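Local coordinates for glycosylation Associate Protein 1 (Streptococcus agalactiae serotype V, PDB 6OYC) that probably acts within the Gap123 complex in glycosylation and accessory Sec secretion, as a sugar-binding protein related to GT-B glycosyltransferases, at residues Y66-L69 against E70-Y73; K222-S225 against K226-I230. One frame throughout, in Å; residues are numbered along the deposited sequence.

Contact 1. Residues Y66-L69 against E70-Y73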
loop_
_atom_site.group_PDB
_atom_site.type_symbol
_atom_site.label_atom_id
_atom_site.label_comp_id
_atom_site.label_asym_id
_atom_site.label_seq_id
_atom_site.Cartn_x
_atom_site.Cartn_y
_atom_site.Cartn_z
ATOM N N TYR A 66 5.834 6.156 5.023
ATOM C CA TYR A 66 6.961 5.710 4.218
ATOM C C TYR A 66 8.192 6.594 4.390
ATOM O O TYR A 66 9.091 6.561 3.546
ATOM C CB TYR A 66 6.542 5.623 2.752
ATOM C CG TYR A 66 5.399 4.650 2.571
ATOM C CD1 TYR A 66 5.640 3.280 2.522
ATOM C CD2 TYR A 66 4.074 5.094 2.508
ATOM C CE1 TYR A 66 4.603 2.376 2.387
ATOM C CE2 TYR A 66 3.020 4.197 2.364
ATOM C CZ TYR A 66 3.297 2.831 2.299
ATOM O OH TYR A 66 2.286 1.898 2.162
ATOM N N ASP A 67 8.259 7.367 5.480
ATOM C CA ASP A 67 9.384 8.277 5.730
ATOM C C ASP A 67 9.571 9.250 4.563
ATOM O O ASP A 67 10.696 9.548 4.151
ATOM C CB ASP A 67 10.685 7.513 6.003
ATOM C CG ASP A 67 10.584 6.571 7.196
ATOM O OD1 ASP A 67 9.831 6.861 8.152
ATOM O OD2 ASP A 67 11.260 5.521 7.172
ATOM N N LEU A 68 8.452 9.723 4.006
ATOM C CA LEU A 68 8.468 10.662 2.892
ATOM C C LEU A 68 7.758 11.972 3.200
ATOM O O LEU A 68 7.648 12.819 2.315
ATOM C CB LEU A 68 7.839 10.032 1.650
ATOM C CG LEU A 68 8.646 8.925 0.979
ATOM C CD1 LEU A 68 7.825 8.307 -0.128
ATOM C CD2 LEU A 68 9.949 9.493 0.446
ATOM N N LEU A 69 7.281 12.168 4.429
ATOM C CA LEU A 69 6.545 13.384 4.747
ATOM C C LEU A 69 7.379 14.633 4.486
ATOM O O LEU A 69 6.831 15.695 4.205
ATOM C CB LEU A 69 6.086 13.348 6.197
ATOM C CG LEU A 69 5.298 14.567 6.675
ATOM C CD1 LEU A 69 4.026 14.709 5.884
ATOM C CD2 LEU A 69 5.003 14.465 8.166
ATOM N N GLU A 70 8.695 14.524 4.575
ATOM C CA GLU A 70 9.579 15.655 4.362
ATOM C C GLU A 70 9.987 15.802 2.904
ATOM O O GLU A 70 10.761 16.701 2.581
ATOM C CB GLU A 70 10.840 15.508 5.240
ATOM C CG GLU A 70 10.571 15.553 6.763
ATOM C CD GLU A 70 9.899 14.284 7.287
ATOM O OE1 GLU A 70 9.910 13.246 6.586
ATOM O OE2 GLU A 70 9.329 14.326 8.393
ATOM N N SER A 71 9.504 14.931 2.022
ATOM C CA SER A 71 10.059 14.872 0.678
ATOM C C SER A 71 9.518 15.938 -0.263
ATOM O O SER A 71 10.099 16.126 -1.337
ATOM C CB SER A 71 9.830 13.489 0.066
ATOM O OG SER A 71 10.953 12.656 0.312
ATOM N N GLY A 72 8.457 16.657 0.101
ATOM C CA GLY A 72 7.986 17.707 -0.791
ATOM C C GLY A 72 6.930 17.193 -1.757
ATOM O O GLY A 72 7.113 16.150 -2.404
ATOM N N TYR A 73 5.805 17.897 -1.858
ATOM C CA TYR A 73 4.739 17.409 -2.712
ATOM C C TYR A 73 3.896 18.571 -3.181
ATOM O O TYR A 73 3.822 19.624 -2.534
ATOM C CB TYR A 73 3.845 16.385 -2.001
ATOM C CG TYR A 73 3.024 16.968 -0.871
ATOM C CD1 TYR A 73 3.557 17.080 0.419
ATOM C CD2 TYR A 73 1.726 17.421 -1.082
ATOM C CE1 TYR A 73 2.811 17.615 1.467
ATOM C CE2 TYR A 73 0.969 17.949 -0.035
ATOM C CZ TYR A 73 1.519 18.038 1.236
ATOM O OH TYR A 73 0.775 18.570 2.269
HETATM O O HOH W 1 8.522 11.036 6.935
#
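E70 folds its side chain back over L69, the residue just before it, while S71 meets L68 across a type I beta turn running from L68 to S71. From the base outward, CB of E70 lies 3.6 Å from C of L69. CG, set beside the backbone N by chi1 of -64°, remains over the same carbonyl carbon at 4.0 Å. The bend at chi2 (73°) then turns the chain back, and CD comes 4.1 Å from CB of L69. At the tip, the two oxygens divide their tasks. OE2 passes CB of L69, an apolar neighbour, whereas OE1 accepts a hydrogen bond from water 1 at 2.6 Å. That water in turn accepts from N of L69 at 3.0 Å, giving the amide an indirect link to the carboxylate.

The turn itself is closed by N of S71 donating to O of L68 at 2.8 Å, with an N-H...O angle of 160°. Alongside this bond, CD2 of L68 lies 3.3 Å from OG of S71, a methyl against a hydroxyl. The L68 side chain also packs on I35 and M38 of helix 33-43. Just upstream, D67 is the C-prime residue of the Schellman motif ending helix 59-65. Downstream, the backbone of G72 bonds to L50, beginning the approach to strand 73-75.

The chemistry therefore implies a turn fixed by one direct backbone bond, with a water bridge from the E70 carboxylate to the amide of L69 on its exposed side and a leucine anchored on its buried side.

Contact 2. Residues K222-S225 against K226-I230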
loop_
_atom_site.group_PDB
_atom_site.type_symbol
_atom_site.label_atom_id
_atom_site.label_comp_id
_atom_site.label_asym_id
_atom_site.label_seq_id
_atom_site.Cartn_x
_atom_site.Cartn_y
_atom_site.Cartn_z
ATOM N N LYS A 222 4.405 25.626 -15.257
ATOM C CA LYS A 222 5.070 26.519 -14.309
ATOM C C LYS A 222 6.232 25.870 -13.573
ATOM O O LYS A 222 7.169 26.571 -13.187
ATOM C CB LYS A 222 4.080 27.038 -13.266
ATOM C CG LYS A 222 2.952 27.892 -13.801
ATOM C CD LYS A 222 2.172 28.505 -12.636
ATOM C CE LYS A 222 2.822 29.785 -12.120
ATOM N NZ LYS A 222 2.072 30.377 -10.968
ATOM N N GLU A 223 6.189 24.558 -13.326
ATOM C CA GLU A 223 7.055 23.977 -12.306
ATOM C C GLU A 223 8.104 23.014 -12.832
ATOM O O GLU A 223 9.044 22.690 -12.095
ATOM C CB GLU A 223 6.209 23.257 -11.248
ATOM C CG GLU A 223 5.207 24.182 -10.579
ATOM C CD GLU A 223 5.896 25.204 -9.698
ATOM O OE1 GLU A 223 7.014 24.899 -9.215
ATOM O OE2 GLU A 223 5.331 26.297 -9.481
ATOM N N VAL A 224 7.972 22.539 -14.061
ATOM C CA VAL A 224 8.914 21.586 -14.629
ATOM C C VAL A 224 9.877 22.367 -15.508
ATOM O O VAL A 224 9.458 23.072 -16.430
ATOM C CB VAL A 224 8.186 20.490 -15.421
ATOM C CG1 VAL A 224 9.166 19.484 -15.975
ATOM C CG2 VAL A 224 7.166 19.796 -14.523
ATOM N N SER A 225 11.160 22.275 -15.216
ATOM C CA SER A 225 12.105 22.933 -16.092
ATOM C C SER A 225 12.465 22.010 -17.253
ATOM O O SER A 225 12.295 20.790 -17.190
ATOM C CB SER A 225 13.358 23.339 -15.324
ATOM O OG SER A 225 14.479 23.259 -16.179
ATOM N N LYS A 226 12.982 22.617 -18.321
ATOM C CA LYS A 226 13.383 21.853 -19.496
ATOM C C LYS A 226 14.448 20.815 -19.160
ATOM O O LYS A 226 14.569 19.802 -19.856
ATOM C CB LYS A 226 13.879 22.801 -20.591
ATOM C CG LYS A 226 13.099 24.115 -20.687
ATOM C CD LYS A 226 13.720 25.220 -19.848
ATOM C CE LYS A 226 12.689 26.248 -19.462
ATOM N NZ LYS A 226 13.148 27.015 -18.286
ATOM N N SER A 227 15.221 21.034 -18.100
ATOM C CA SER A 227 16.251 20.090 -17.696
ATOM C C SER A 227 15.782 19.132 -16.605
ATOM O O SER A 227 16.594 18.374 -16.069
ATOM C CB SER A 227 17.489 20.845 -17.228
ATOM O OG SER A 227 17.180 21.641 -16.115
ATOM N N ASP A 228 14.498 19.148 -16.267
ATOM C CA ASP A 228 13.955 18.255 -15.257
ATOM C C ASP A 228 13.566 16.917 -15.877
ATOM O O ASP A 228 13.534 16.751 -17.102
ATOM C CB ASP A 228 12.739 18.886 -14.579
ATOM C CG ASP A 228 13.117 20.006 -13.642
ATOM O OD1 ASP A 228 14.274 20.008 -13.143
ATOM O OD2 ASP A 228 12.243 20.867 -13.393
ATOM N N THR A 229 13.264 15.958 -15.005
ATOM C CA THR A 229 12.791 14.639 -15.405
ATOM C C THR A 229 11.481 14.341 -14.687
ATOM O O THR A 229 11.351 14.579 -13.481
ATOM C CB THR A 229 13.830 13.558 -15.093
ATOM O OG1 THR A 229 14.980 13.755 -15.924
ATOM C CG2 THR A 229 13.258 12.128 -15.308
ATOM N N ILE A 230 10.509 13.845 -15.432
ATOM C CA ILE A 230 9.254 13.388 -14.863
ATOM C C ILE A 230 9.314 11.876 -14.808
ATOM O O ILE A 230 9.593 11.222 -15.822
ATOM C CB ILE A 230 8.055 13.872 -15.689
ATOM C CG1 ILE A 230 8.034 15.397 -15.745
ATOM C CG2 ILE A 230 6.765 13.371 -15.089
ATOM C CD1 ILE A 230 6.914 15.932 -16.564
HETATM O O HOH W 2 11.716 23.014 -11.788
#
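D228 and S225 meet because chi1 of D228 (-73°) sets its CG beside its own backbone N, directing the carboxylate back to the start of the turn, while S225 holds OG at a non-staggered chi1 of 147°, facing N of S227. N of S225 donates to OD2 of D228 from above the carboxylate plane, 46° out of it; the 2.5 Å distance is short for such a bond, probably within coordinate error. In return, N of D228 donates to O of S225 at 2.9 Å, and OG of S225 accepts from N of S227 at 3.0 Å. Water 2 donates both to OD2 of D228 and, at 2.7 Å, to O of E223, tying the carboxylate to the helix end. H3 also bonds OD2 and the N of M1 bonds OD1, a polar setting consistent with a charged aspartate. Next to the turn, CG1 of V224 packs 3.9 Å from CB of D228 and 4.2 Å from CG1 of I230. The S225 hydroxyl bond defines an ST turn superposed on a type I beta turn from S225 to D228, joining helix 208-223 to strand 229-233, an alpha-to-beta connection of a Rossmann-like parallel sheet.

Both contacts are local turns following helices and leading into strands of the same seven-stranded parallel sheet, but at different positions in it. Contact 1 precedes strand 73-75, outermost within the chain, whereas contact 2 leads to 229-233, an inner strand flanked by 2-5 and 250-255. Their centres lie 20 Å apart, and their nearest atoms, about 9 Å apart, do not touch. Contact 1 is a surface contact, where an acid reaches the backbone through water. Contact 2, although farther from the chain centre, is partly buried: its acid bonds the backbone directly and is shared with the adjoining strand 2-5. Neither is a wholly apolar core.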